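Beta-lactamase (Nostoc sp., PDB 6NHS) probably hydrolyses beta-lactam antibiotics, as expected of a class D serine beta-lactamase related to the penicillin-binding proteins. Local coordinates at residues A[40-45]-A[224-229]; A[198-203]-A[219-224]; A[59-64]-A[155-160]; A[96-101]-A[110-115]. One frame throughout, in Å; residues are numbered along the deposited sequence. Where two conformers were deposited one is given.

How the contacts relate
The four contacts trace a path from the central sheet to the presumed active site. Contacts 1 and 2 lie side by side in that sheet, centres about 10 Å apart, share Asn224, and are probably joined by a hydrogen bond from Tyr228 N to Leu221 O (2.8 Å). Lys203, at the end of contact 2, then meets contacts 3 and 4: its NZ comes 2.6 Å from Ser111 OG of contact 4, and its CG packs 3.5 Å from Ser63 O of contact 3. Ser63 OG in turn lies 3.9 Å from Ser111 CB. Contacts 2, 3 and 4 thus converge on a cluster consistent with the class D catalytic centre, whereas contact 1 sits about 34 Å from contact 4, centre to centre.

Contact 1. Residues A[40-45]-A[224-229]; sequences YDRNNK and NNNVYF
Asn226 and Asp41 form a short side-chain bond across the contact: ND2 donates to OD1 over 2.7 Å, coming from above the carboxylate plane, while Asn44 N reaches the same oxygen from the opposite face and closes an Asx motif. Asn226 OD1 accepts from Asn43 N (3.0 Å) and, on the other face, from Val227 N, so both ends of this buried amide are engaged and its rotation is fixed. The Asn43 amide stacks on it, planes 16° apart, and passes ND2 on to Asn225 O at 2.9 Å. These bonds fasten the turn after strand 35-41 to the start of strand 226-236, antiparallel neighbours in the central sheet of the serine beta-lactamase fold, although 178 residues separate the two segments. In the ladder Tyr40 and Phe229 exchange both backbone bonds (Tyr40 N to Phe229 O, 2.7 Å); just past it Arg42 N donates to Val227 O (3.0 Å). Arg42 bends at chi3 (67°), bringing NE and NH1 side-on to Asn43 OD1; Val227 CG2 lies over one guanidinium face, 3.6 Å from NH2. Further out, Tyr40 and Phe229 run side by side, their CD2 atoms 3.9 Å apart, with Ile165 of helix 161-172 against both.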
loop_
_atom_site.group_PDB
_atom_site.type_symbol
_atom_site.label_atom_id
_atom_site.label_comp_id
_atom_site.label_asym_id
_atom_site.label_seq_id
_atom_site.Cartn_x
_atom_site.Cartn_y
_atom_site.Cartn_z
ATOM N N TYR A 40 10.636 7.012 -7.512
ATOM C CA TYR A 40 10.382 8.198 -8.323
ATOM C C TYR A 40 10.759 9.444 -7.533
ATOM O O TYR A 40 10.172 9.719 -6.477
ATOM C CB TYR A 40 8.920 8.266 -8.768
ATOM C CG TYR A 40 8.608 9.493 -9.590
ATOM C CD1 TYR A 40 9.188 9.677 -10.836
ATOM C CD2 TYR A 40 7.733 10.467 -9.123
ATOM C CE1 TYR A 40 8.916 10.797 -11.597
ATOM C CE2 TYR A 40 7.451 11.593 -9.877
ATOM C CZ TYR A 40 8.047 11.748 -11.115
ATOM O OH TYR A 40 7.778 12.857 -11.883
ATOM N N ASP A 41 11.728 10.191 -8.058
ATOM C CA ASP A 41 12.193 11.453 -7.484
ATOM C C ASP A 41 11.271 12.560 -7.986
ATOM O O ASP A 41 11.283 12.894 -9.176
ATOM C CB ASP A 41 13.650 11.680 -7.895
ATOM C CG ASP A 41 14.235 13.001 -7.406
ATOM O OD1 ASP A 41 13.506 13.989 -7.175
ATOM O OD2 ASP A 41 15.475 13.053 -7.281
ATOM N N ARG A 42 10.474 13.136 -7.081
ATOM C CA ARG A 42 9.453 14.091 -7.509
ATOM C C ARG A 42 10.071 15.365 -8.069
ATOM O O ARG A 42 9.692 15.821 -9.155
ATOM C CB ARG A 42 8.516 14.435 -6.355
ATOM C CG ARG A 42 7.387 15.353 -6.799
ATOM C CD ARG A 42 6.750 16.071 -5.631
ATOM N NE ARG A 42 7.666 17.018 -5.007
ATOM C CZ ARG A 42 7.390 17.693 -3.897
ATOM N NH1 ARG A 42 8.282 18.536 -3.387
ATOM N NH2 ARG A 42 6.221 17.518 -3.292
ATOM N N ASN A 43 11.018 15.960 -7.333
ATOM C CA ASN A 43 11.585 17.244 -7.739
ATOM C C ASN A 43 12.297 17.143 -9.082
ATOM O O ASN A 43 12.249 18.077 -9.892
ATOM C CB ASN A 43 12.550 17.756 -6.668
ATOM C CG ASN A 43 11.836 18.243 -5.410
ATOM O OD1 ASN A 43 10.614 18.161 -5.301
ATOM N ND2 ASN A 43 12.606 18.740 -4.451
ATOM N N ASN A 44 12.979 16.028 -9.332
ATOM C CA ASN A 44 13.753 15.857 -10.553
ATOM C C ASN A 44 13.021 15.057 -11.624
ATOM O O ASN A 44 13.552 14.903 -12.730
ATOM C CB ASN A 44 15.092 15.193 -10.230
ATOM C CG ASN A 44 15.942 16.043 -9.311
ATOM O OD1 ASN A 44 16.131 17.231 -9.558
ATOM N ND2 ASN A 44 16.434 15.448 -8.229
ATOM N N LYS A 45 11.822 14.555 -11.325
ATOM C CA LYS A 45 11.022 13.765 -12.263
ATOM C C LYS A 45 11.845 12.632 -12.874
ATOM O O LYS A 45 11.862 12.424 -14.090
ATOM C CB LYS A 45 10.417 14.662 -13.346
ATOM C CG LYS A 45 9.588 15.801 -12.775
ATOM C CD LYS A 45 8.739 16.503 -13.818
ATOM C CE LYS A 45 7.584 17.225 -13.129
ATOM N NZ LYS A 45 6.770 18.046 -14.060
ATOM N N ASN A 224 15.025 15.938 2.543
ATOM C CA ASN A 224 15.799 16.924 1.785
ATOM C C ASN A 224 14.905 17.769 0.876
ATOM O O ASN A 224 15.248 18.042 -0.278
ATOM C CB ASN A 224 16.907 16.244 0.975
ATOM C CG ASN A 224 17.855 15.439 1.843
ATOM O OD1 ASN A 224 18.094 15.778 3.003
ATOM N ND2 ASN A 224 18.404 14.365 1.283
ATOM N N ASN A 225 13.744 18.180 1.398
ATOM C CA ASN A 225 12.778 19.000 0.659
ATOM C C ASN A 225 12.351 18.342 -0.653
ATOM O O ASN A 225 11.998 19.023 -1.619
ATOM C CB ASN A 225 13.322 20.409 0.396
ATOM C CG ASN A 225 13.224 21.306 1.612
ATOM O OD1 ASN A 225 12.282 21.203 2.399
ATOM N ND2 ASN A 225 14.197 22.189 1.776
ATOM N N ASN A 226 12.374 17.013 -0.689
ATOM C CA ASN A 226 11.982 16.237 -1.855
ATOM C C ASN A 226 11.056 15.124 -1.388
ATOM O O ASN A 226 10.919 14.862 -0.188
ATOM C CB ASN A 226 13.213 15.660 -2.575
ATOM C CG ASN A 226 12.963 15.383 -4.054
ATOM O OD1 ASN A 226 11.826 15.378 -4.518
ATOM N ND2 ASN A 226 14.036 15.144 -4.793
ATOM N N VAL A 227 10.402 14.472 -2.341
ATOM C CA VAL A 227 9.564 13.313 -2.059
ATOM C C VAL A 227 9.999 12.189 -2.984
ATOM O O VAL A 227 10.076 12.379 -4.203
ATOM C CB VAL A 227 8.064 13.615 -2.249
ATOM C CG1 VAL A 227 7.230 12.366 -1.973
ATOM C CG2 VAL A 227 7.631 14.768 -1.354
ATOM N N TYR A 228 10.291 11.029 -2.410
ATOM C CA TYR A 228 10.698 9.854 -3.168
ATOM C C TYR A 228 9.612 8.795 -3.014
ATOM O O TYR A 228 9.493 8.165 -1.957
ATOM C CB TYR A 228 12.056 9.345 -2.688
ATOM C CG TYR A 228 13.118 10.419 -2.702
ATOM C CD1 TYR A 228 13.334 11.227 -1.590
ATOM C CD2 TYR A 228 13.888 10.644 -3.834
ATOM C CE1 TYR A 228 14.302 12.217 -1.605
ATOM C CE2 TYR A 228 14.858 11.633 -3.860
ATOM C CZ TYR A 228 15.061 12.415 -2.740
ATOM O OH TYR A 228 16.018 13.402 -2.759
ATOM N N PHE A 229 8.810 8.624 -4.058
ATOM C CA PHE A 229 7.801 7.575 -4.085
ATOM C C PHE A 229 8.465 6.245 -4.409
ATOM O O PHE A 229 9.388 6.187 -5.226
ATOM C CB PHE A 229 6.721 7.902 -5.123
ATOM C CG PHE A 229 6.025 9.211 -4.869
ATOM C CD1 PHE A 229 4.891 9.265 -4.062
ATOM C CD2 PHE A 229 6.507 10.392 -5.419
ATOM C CE1 PHE A 229 4.245 10.476 -3.810
ATOM C CE2 PHE A 229 5.869 11.607 -5.177
ATOM C CZ PHE A 229 4.737 11.650 -4.363
#

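Contact 2. Residues A[198-203]-A[219-224]; sequences YVLRGK and GYLEQN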
loop_
_atom_site.group_PDB
_atom_site.type_symbol
_atom_site.label_atom_id
_atom_site.label_comp_id
_atom_site.label_asym_id
_atom_site.label_seq_id
_atom_site.Cartn_x
_atom_site.Cartn_y
_atom_site.Cartn_z
ATOM N N TYR A 198 13.800 12.775 8.211
ATOM C CA TYR A 198 12.934 12.228 7.173
ATOM C C TYR A 198 11.635 11.715 7.777
ATOM O O TYR A 198 11.561 11.395 8.965
ATOM C CB TYR A 198 13.635 11.105 6.395
ATOM C CG TYR A 198 13.994 9.878 7.216
ATOM C CD1 TYR A 198 13.060 8.871 7.447
ATOM C CD2 TYR A 198 15.273 9.710 7.732
ATOM C CE1 TYR A 198 13.385 7.746 8.195
ATOM C CE2 TYR A 198 15.610 8.582 8.475
ATOM C CZ TYR A 198 14.660 7.606 8.699
ATOM O OH TYR A 198 14.971 6.484 9.439
ATOM N N VAL A 199 10.612 11.621 6.926
ATOM C CA VAL A 199 9.349 10.973 7.261
ATOM C C VAL A 199 9.107 9.881 6.225
ATOM O O VAL A 199 8.971 10.172 5.028
ATOM C CB VAL A 199 8.176 11.965 7.294
ATOM C CG1 VAL A 199 6.872 11.235 7.648
ATOM C CG2 VAL A 199 8.450 13.092 8.275
ATOM N N LEU A 200 9.073 8.633 6.676
ATOM C CA LEU A 200 8.825 7.495 5.799
ATOM C C LEU A 200 7.389 7.027 5.998
ATOM O O LEU A 200 7.008 6.637 7.106
ATOM C CB LEU A 200 9.811 6.362 6.088
ATOM C CG LEU A 200 9.663 5.055 5.306
ATOM C CD1 LEU A 200 9.820 5.313 3.819
ATOM C CD2 LEU A 200 10.683 4.017 5.787
ATOM N N ARG A 201 6.598 7.082 4.930
ATOM C CA ARG A 201 5.217 6.619 4.926
ATOM C C ARG A 201 5.098 5.421 3.998
ATOM O O ARG A 201 5.750 5.372 2.950
ATOM C CB ARG A 201 4.260 7.723 4.468
ATOM C CG ARG A 201 4.209 8.941 5.385
ATOM C CD ARG A 201 3.201 9.962 4.872
ATOM N NE ARG A 201 2.949 11.051 5.820
ATOM C CZ ARG A 201 3.724 12.121 5.941
ATOM N NH1 ARG A 201 4.808 12.236 5.187
ATOM N NH2 ARG A 201 3.421 13.074 6.809
ATOM N N GLY A 202 4.264 4.454 4.371
ATOM C CA GLY A 202 4.046 3.332 3.483
ATOM C C GLY A 202 3.177 2.258 4.105
ATOM O O GLY A 202 2.663 2.403 5.220
ATOM N N LYS A 203 3.037 1.167 3.354
ATOM C CA LYS A 203 2.190 0.047 3.740
ATOM C C LYS A 203 2.739 -1.220 3.109
ATOM O O LYS A 203 3.025 -1.243 1.907
ATOM C CB LYS A 203 0.736 0.262 3.290
ATOM C CG LYS A 203 -0.205 -0.851 3.703
ATOM C CD LYS A 203 -0.392 -0.862 5.218
ATOM C CE LYS A 203 -1.046 -2.147 5.690
ATOM N NZ LYS A 203 -0.083 -3.273 5.779
ATOM N N GLY A 219 4.895 3.316 -0.840
ATOM C CA GLY A 219 4.744 4.523 -0.037
ATOM C C GLY A 219 5.605 5.642 -0.590
ATOM O O GLY A 219 5.882 5.692 -1.788
ATOM N N TYR A 220 6.013 6.545 0.304
ATOM C CA TYR A 220 6.897 7.615 -0.125
ATOM C C TYR A 220 7.678 8.167 1.058
ATOM O O TYR A 220 7.229 8.125 2.208
ATOM C CB TYR A 220 6.137 8.740 -0.845
ATOM C CG TYR A 220 5.062 9.452 -0.043
ATOM C CD1 TYR A 220 5.370 10.560 0.738
ATOM C CD2 TYR A 220 3.734 9.039 -0.099
ATOM C CE1 TYR A 220 4.390 11.229 1.453
ATOM C CE2 TYR A 220 2.746 9.704 0.612
ATOM C CZ TYR A 220 3.079 10.796 1.383
ATOM O OH TYR A 220 2.110 11.468 2.095
ATOM N N LEU A 221 8.855 8.687 0.742
ATOM C CA LEU A 221 9.790 9.224 1.712
ATOM C C LEU A 221 9.903 10.724 1.503
ATOM O O LEU A 221 10.146 11.178 0.379
ATOM C CB LEU A 221 11.157 8.557 1.552
ATOM C CG LEU A 221 12.323 9.134 2.345
ATOM C CD1 LEU A 221 12.140 8.851 3.845
ATOM C CD2 LEU A 221 13.634 8.563 1.811
ATOM N N GLU A 222 9.715 11.488 2.575
ATOM C CA GLU A 222 9.956 12.925 2.561
ATOM C C GLU A 222 11.309 13.199 3.202
ATOM O O GLU A 222 11.506 12.923 4.391
ATOM C CB GLU A 222 8.847 13.681 3.291
ATOM C CG GLU A 222 7.506 13.655 2.564
ATOM C CD GLU A 222 6.382 14.220 3.416
ATOM O OE1 GLU A 222 6.502 14.174 4.657
ATOM O OE2 GLU A 222 5.383 14.707 2.847
ATOM N N GLN A 223 12.236 13.739 2.411
ATOM C CA GLN A 223 13.584 14.018 2.887
ATOM C C GLN A 223 14.220 15.044 1.962
ATOM O O GLN A 223 13.966 15.032 0.753
ATOM C CB GLN A 223 14.430 12.740 2.942
ATOM C CG GLN A 223 15.796 12.911 3.600
ATOM C CD GLN A 223 16.447 11.584 3.947
ATOM O OE1 GLN A 223 15.956 10.519 3.576
ATOM N NE2 GLN A 223 17.545 11.642 4.685
ATOM N N ASN A 224 15.025 15.938 2.543
ATOM C CA ASN A 224 15.799 16.924 1.785
ATOM C C ASN A 224 14.905 17.769 0.876
ATOM O O ASN A 224 15.248 18.042 -0.278
ATOM C CB ASN A 224 16.907 16.244 0.975
ATOM C CG ASN A 224 17.855 15.439 1.843
ATOM O OD1 ASN A 224 18.094 15.778 3.003
ATOM N ND2 ASN A 224 18.404 14.365 1.283
HETATM O O HOH W 1 6.488 10.459 3.754
#
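Arg201 NH1 is shared between Glu222 OE1, a salt bridge of 2.6 Å, and a water at 2.8 Å. The carboxylate oxygen lies at the edge of the guanidinium, close to its plane, yet the nitrogen stands above the carboxylate, the planes being 79° apart. The water hands its protons to Val199 O and Tyr220 O, tying the arginine back to both strands. With CG beside the backbone N (chi1 -64°) and chi2 anti, Arg201 CD lies 3.3 Å from Tyr220 OH; Val199 CG1 covers one guanidinium face. On the other side of the sheet, Leu221 CD1 touches both Tyr198 CB (3.7 Å) and Leu200 CB. Without side chains, Gly202 and Gly219 bring their CA atoms to 3.8 Å. Val199 with Glu222 and Arg201 with Tyr220 are hydrogen-bonded pairs of nearly antiparallel strands (178°), arms of a beta hairpin whose first arm carries Lys203, probably of a KTG-type active-site motif. Strand 226-236 flanks 213-223, strand 191-194 flanks 198-207, and His172 of helix 161-172 meets the Tyr220 ring edge-to-face.

Contact 3. Residues A[59-64]-A[155-160]; sequences FLPAST and GPLQIT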
loop_
_atom_site.group_PDB
_atom_site.type_symbol
_atom_site.label_atom_id
_atom_site.label_comp_id
_atom_site.label_asym_id
_atom_site.label_seq_id
_atom_site.Cartn_x
_atom_site.Cartn_y
_atom_site.Cartn_z
ATOM N N PHE A 59 -0.074 -7.415 -9.976
ATOM C CA PHE A 59 -0.167 -8.317 -8.837
ATOM C C PHE A 59 -1.361 -7.922 -7.979
ATOM O O PHE A 59 -1.782 -6.763 -7.981
ATOM C CB PHE A 59 1.107 -8.291 -7.979
ATOM C CG PHE A 59 2.368 -8.557 -8.755
ATOM C CD1 PHE A 59 2.852 -9.845 -8.893
ATOM C CD2 PHE A 59 3.069 -7.515 -9.347
ATOM C CE1 PHE A 59 4.020 -10.093 -9.607
ATOM C CE2 PHE A 59 4.227 -7.757 -10.066
ATOM C CZ PHE A 59 4.704 -9.048 -10.196
ATOM N N LEU A 60 -1.905 -8.897 -7.255
ATOM C CA LEU A 60 -2.879 -8.608 -6.212
ATOM C C LEU A 60 -2.326 -7.539 -5.270
ATOM O O LEU A 60 -1.185 -7.662 -4.812
ATOM C CB LEU A 60 -3.204 -9.871 -5.412
ATOM C CG LEU A 60 -3.934 -10.983 -6.156
ATOM C CD1 LEU A 60 -3.908 -12.270 -5.336
ATOM C CD2 LEU A 60 -5.368 -10.545 -6.423
ATOM N N PRO A 61 -3.093 -6.490 -4.964
ATOM C CA PRO A 61 -2.559 -5.442 -4.081
ATOM C C PRO A 61 -2.454 -5.867 -2.628
ATOM O O PRO A 61 -1.604 -5.329 -1.904
ATOM C CB PRO A 61 -3.555 -4.285 -4.261
ATOM C CG PRO A 61 -4.787 -4.912 -4.772
ATOM C CD PRO A 61 -4.374 -6.103 -5.576
ATOM N N ALA A 62 -3.286 -6.813 -2.188
ATOM C CA ALA A 62 -3.349 -7.228 -0.793
ATOM C C ALA A 62 -3.490 -6.003 0.101
ATOM O O ALA A 62 -4.222 -5.069 -0.238
ATOM C CB ALA A 62 -2.118 -8.056 -0.408
ATOM N N SER A 63 -2.768 -5.976 1.223
ATOM C CA SER A 63 -2.951 -4.904 2.193
ATOM C C SER A 63 -2.534 -3.531 1.681
ATOM O O SER A 63 -2.888 -2.538 2.324
ATOM C CB SER A 63 -2.184 -5.206 3.486
ATOM O OG SER A 63 -2.901 -6.137 4.279
ATOM N N THR A 64 -1.777 -3.428 0.577
ATOM C CA THR A 64 -1.493 -2.093 0.052
ATOM C C THR A 64 -2.766 -1.381 -0.374
ATOM O O THR A 64 -2.787 -0.147 -0.450
ATOM C CB THR A 64 -0.516 -2.134 -1.135
ATOM O OG1 THR A 64 -1.120 -2.777 -2.269
ATOM C CG2 THR A 64 0.755 -2.849 -0.749
ATOM N N GLY A 155 -8.658 -11.254 -5.887
ATOM C CA GLY A 155 -8.897 -10.877 -7.262
ATOM C C GLY A 155 -10.351 -10.494 -7.446
ATOM O O GLY A 155 -11.191 -10.765 -6.586
ATOM N N PRO A 156 -10.693 -9.890 -8.590
ATOM C CA PRO A 156 -9.819 -9.720 -9.756
ATOM C C PRO A 156 -8.948 -8.464 -9.759
ATOM O O PRO A 156 -8.240 -8.256 -10.741
ATOM C CB PRO A 156 -10.817 -9.665 -10.915
ATOM C CG PRO A 156 -12.019 -9.007 -10.319
ATOM C CD PRO A 156 -12.077 -9.461 -8.872
ATOM N N LEU A 157 -8.989 -7.645 -8.710
ATOM C CA LEU A 157 -8.206 -6.412 -8.709
ATOM C C LEU A 157 -6.714 -6.721 -8.679
ATOM O O LEU A 157 -6.247 -7.508 -7.850
ATOM C CB LEU A 157 -8.575 -5.532 -7.514
ATOM C CG LEU A 157 -7.862 -4.177 -7.467
ATOM C CD1 LEU A 157 -8.217 -3.360 -8.716
ATOM C CD2 LEU A 157 -8.215 -3.402 -6.190
ATOM N N GLN A 158 -5.965 -6.105 -9.593
ATOM C CA GLN A 158 -4.512 -6.201 -9.591
ATOM C C GLN A 158 -3.927 -4.826 -9.892
ATOM O O GLN A 158 -4.618 -3.927 -10.379
ATOM C CB GLN A 158 -4.012 -7.241 -10.602
ATOM C CG GLN A 158 -4.502 -8.666 -10.333
ATOM C CD GLN A 158 -3.928 -9.667 -11.316
ATOM O OE1 GLN A 158 -2.719 -9.768 -11.471
ATOM N NE2 GLN A 158 -4.796 -10.404 -11.991
ATOM N N ILE A 159 -2.638 -4.667 -9.587
ATOM C CA ILE A 159 -1.963 -3.390 -9.780
ATOM C C ILE A 159 -0.480 -3.651 -10.020
ATOM O O ILE A 159 0.099 -4.593 -9.472
ATOM C CB ILE A 159 -2.202 -2.451 -8.567
ATOM C CG1 ILE A 159 -1.716 -1.032 -8.857
ATOM C CG2 ILE A 159 -1.531 -3.005 -7.295
ATOM C CD1 ILE A 159 -2.215 -0.024 -7.861
ATOM N N THR A 160 0.134 -2.817 -10.881
ATOM C CA THR A 160 1.569 -2.889 -11.116
ATOM C C THR A 160 2.307 -1.962 -10.157
ATOM O O THR A 160 1.722 -1.027 -9.607
ATOM C CB THR A 160 1.898 -2.491 -12.558
ATOM O OG1 THR A 160 1.815 -1.067 -12.681
ATOM C CG2 THR A 160 0.930 -3.154 -13.558
#
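Phe59 and Ile159 form a single antiparallel bridge, with Ile159 N donating to Phe59 O over 2.8 Å and Phe59 N returning to Ile159 O over 2.9 Å, the latter from well above the carbonyl plane. Beside it, Pro61 lies against two aliphatic side chains: CB meets Ile159 CG2 at 3.9 Å, and CG meets Leu157 CD2 at 4.0 Å, the proline and leucine side chains crossing at about a right angle. Leu60 sets out away from 155-160, but with chi1 -67° the chain turns back, and CD2, the branch that is not anti to CA, reaches Gly155 N (3.4 Å). Pro61 O accepts from both Thr64 N and Thr64 OG1, which pins the turn that holds Ser63, the likely nucleophile of an SxxK motif, whose OG bonds Lys66 NZ. Chemically the contact is lopsided. Pro61 has no N-H, and its CD lies 3.3 Å from Leu157 O, a buried carbonyl without hydrogen-bond partner in the model, so beyond the paired peptides cohesion rests on apolar fit.

Contact 4. Residues A[96-101]-A[110-115]; sequences PTWNQD and NSTVWF. With EDO (1,2-ethanediol), chain D.
Trp98 and Trp114 exchange roles across this contact, each giving its indole N-H to a backbone carbonyl of the facing segment. Trp98 NE1 donates to Asn110 O over 2.9 Å in a nearly straight bond (169°); the oxygen lies in the ring plane, though the nitrogen stands above the carbonyl plane. Trp114 NE1 donates to Trp98 O at 2.8 Å, in the carbonyl plane and on a lone pair. The torsions differ accordingly. Trp98 carries CG opposite its own carbonyl carbon (chi1 -69°) with chi2 close to zero, so that CD1 eclipses CA and the NE1 edge turns toward Asn110. Trp114 instead places CG between backbone N and carbonyl carbon (chi1 69°), and the indole edge thereby faces 96-101, with CZ2 at 3.5 Å from Gln100 O. Thr112 CA rests over the five-membered ring of Trp98, a CH-pi contact 3.9 Å from the centroid, and Val113 CG2 touches CH2 at the far rim (4.1 Å). Phe95 meets the Trp98 ring edge-to-face. The Trp98 indole thus lies against a Schellman motif, where Ser111 is the first residue to leave the helix, while Trp114 ties the next helix back to Trp98. Thr112 occupies the N-cap position of helix 113-123, without a side-chain cap. Ser111-Thr112-Val113 matches the SxV motif of class D enzymes; Ser111 OG, hydrogen-bonded to Lys203 NZ, probably faces the active site.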
loop_
_atom_site.group_PDB
_atom_site.type_symbol
_atom_site.label_atom_id
_atom_site.label_comp_id
_atom_site.label_asym_id
_atom_site.label_seq_id
_atom_site.Cartn_x
_atom_site.Cartn_y
_atom_site.Cartn_z
ATOM N N PRO A 96 -3.419 -12.239 17.172
ATOM C CA PRO A 96 -4.084 -11.716 18.379
ATOM C C PRO A 96 -4.407 -10.230 18.325
ATOM O O PRO A 96 -5.422 -9.810 18.895
ATOM C CB PRO A 96 -3.075 -12.033 19.494
ATOM C CG PRO A 96 -2.264 -13.176 18.963
ATOM C CD PRO A 96 -2.158 -12.933 17.488
ATOM N N THR A 97 -3.579 -9.412 17.664
ATOM C CA THR A 97 -3.888 -7.990 17.556
ATOM C C THR A 97 -5.149 -7.732 16.743
ATOM O O THR A 97 -5.735 -6.653 16.860
ATOM C CB THR A 97 -2.724 -7.221 16.928
ATOM O OG1 THR A 97 -2.541 -7.641 15.568
ATOM C CG2 THR A 97 -1.447 -7.454 17.716
ATOM N N TRP A 98 -5.569 -8.689 15.915
ATOM C CA TRP A 98 -6.810 -8.551 15.161
ATOM C C TRP A 98 -8.047 -8.821 16.008
ATOM O O TRP A 98 -9.149 -8.420 15.616
ATOM C CB TRP A 98 -6.823 -9.516 13.972
ATOM C CG TRP A 98 -5.855 -9.185 12.878
ATOM C CD1 TRP A 98 -4.991 -8.124 12.827
ATOM C CD2 TRP A 98 -5.660 -9.923 11.669
ATOM N NE1 TRP A 98 -4.272 -8.159 11.655
ATOM C CE2 TRP A 98 -4.667 -9.250 10.924
ATOM C CE3 TRP A 98 -6.229 -11.088 11.140
ATOM C CZ2 TRP A 98 -4.233 -9.702 9.674
ATOM C CZ3 TRP A 98 -5.795 -11.536 9.899
ATOM C CH2 TRP A 98 -4.805 -10.841 9.180
ATOM N N ASN A 99 -7.900 -9.514 17.133
ATOM C CA ASN A 99 -9.051 -9.915 17.943
ATOM C C ASN A 99 -9.371 -8.871 19.008
ATOM O O ASN A 99 -9.451 -9.169 20.199
ATOM C CB ASN A 99 -8.786 -11.281 18.567
ATOM C CG ASN A 99 -8.527 -12.352 17.524
ATOM O OD1 ASN A 99 -9.137 -12.351 16.454
ATOM N ND2 ASN A 99 -7.615 -13.272 17.831
ATOM N N GLN A 100 -9.585 -7.633 18.567
ATOM C CA GLN A 100 -9.843 -6.534 19.483
ATOM C C GLN A 100 -10.475 -5.395 18.702
ATOM O O GLN A 100 -10.257 -5.261 17.496
ATOM C CB GLN A 100 -8.554 -6.053 20.156
ATOM C CG GLN A 100 -7.579 -5.429 19.179
ATOM C CD GLN A 100 -6.252 -5.070 19.817
ATOM O OE1 GLN A 100 -6.115 -5.099 21.036
ATOM N NE2 GLN A 100 -5.263 -4.728 18.990
ATOM N N ASP A 101 -11.251 -4.571 19.403
ATOM C CA ASP A 101 -11.795 -3.358 18.794
ATOM C C ASP A 101 -10.651 -2.472 18.304
ATOM O O ASP A 101 -9.558 -2.472 18.873
ATOM C CB ASP A 101 -12.643 -2.564 19.800
ATOM C CG ASP A 101 -13.776 -3.373 20.407
ATOM O OD1 ASP A 101 -14.186 -4.400 19.834
ATOM O OD2 ASP A 101 -14.283 -2.948 21.462
ATOM N N ASN A 110 -1.811 -2.509 11.863
ATOM C CA ASN A 110 -1.830 -3.935 12.145
ATOM C C ASN A 110 -2.261 -4.779 10.955
ATOM O O ASN A 110 -2.380 -5.997 11.101
ATOM C CB ASN A 110 -2.763 -4.225 13.333
ATOM C CG ASN A 110 -2.295 -3.573 14.620
ATOM O OD1 ASN A 110 -1.099 -3.411 14.847
ATOM N ND2 ASN A 110 -3.246 -3.202 15.478
ATOM N N SER A 111 -2.496 -4.166 9.790
ATOM C CA SER A 111 -3.003 -4.873 8.611
ATOM C C SER A 111 -4.273 -5.658 8.940
ATOM O O SER A 111 -4.459 -6.793 8.498
ATOM C CB SER A 111 -1.934 -5.794 8.009
ATOM O OG SER A 111 -0.802 -5.062 7.577
ATOM N N THR A 112 -5.169 -5.032 9.707
ATOM C CA THR A 112 -6.360 -5.706 10.228
ATOM C C THR A 112 -7.406 -5.816 9.124
ATOM O O THR A 112 -8.191 -4.893 8.900
ATOM C CB THR A 112 -6.895 -4.956 11.442
ATOM O OG1 THR A 112 -5.823 -4.781 12.380
ATOM C CG2 THR A 112 -8.017 -5.745 12.115
ATOM N N VAL A 113 -7.430 -6.974 8.453
ATOM C CA VAL A 113 -8.254 -7.154 7.254
ATOM C C VAL A 113 -9.740 -6.971 7.560
ATOM O O VAL A 113 -10.466 -6.328 6.793
ATOM C CB VAL A 113 -7.983 -8.532 6.620
ATOM C CG1 VAL A 113 -8.940 -8.774 5.449
ATOM C CG2 VAL A 113 -6.523 -8.638 6.162
ATOM N N TRP A 114 -10.226 -7.542 8.669
ATOM C CA TRP A 114 -11.668 -7.513 8.907
ATOM C C TRP A 114 -12.199 -6.085 9.010
ATOM O O TRP A 114 -13.318 -5.812 8.568
ATOM C CB TRP A 114 -12.036 -8.322 10.157
ATOM C CG TRP A 114 -11.597 -7.741 11.489
ATOM C CD1 TRP A 114 -10.547 -8.163 12.256
ATOM C CD2 TRP A 114 -12.212 -6.662 12.214
ATOM N NE1 TRP A 114 -10.464 -7.409 13.405
ATOM C CE2 TRP A 114 -11.472 -6.481 13.404
ATOM C CE3 TRP A 114 -13.319 -5.839 11.977
ATOM C CZ2 TRP A 114 -11.800 -5.506 14.348
ATOM C CZ3 TRP A 114 -13.643 -4.868 12.916
ATOM C CH2 TRP A 114 -12.885 -4.708 14.085
ATOM N N PHE A 115 -11.409 -5.169 9.578
ATOM C CA PHE A 115 -11.803 -3.762 9.654
ATOM C C PHE A 115 -12.050 -3.198 8.260
ATOM O O PHE A 115 -13.078 -2.560 7.999
ATOM C CB PHE A 115 -10.706 -2.976 10.386
ATOM C CG PHE A 115 -11.043 -1.526 10.658
ATOM C CD1 PHE A 115 -10.822 -0.547 9.697
ATOM C CD2 PHE A 115 -11.534 -1.136 11.899
ATOM C CE1 PHE A 115 -11.117 0.789 9.957
ATOM C CE2 PHE A 115 -11.820 0.195 12.167
ATOM C CZ PHE A 115 -11.612 1.155 11.200
HETATM C C1 EDO D . -12.877 0.075 22.647
HETATM O O1 EDO D . -13.059 -1.329 22.845
HETATM C C2 EDO D . -14.112 0.804 23.157
HETATM O O2 EDO D . -15.253 0.300 22.452
#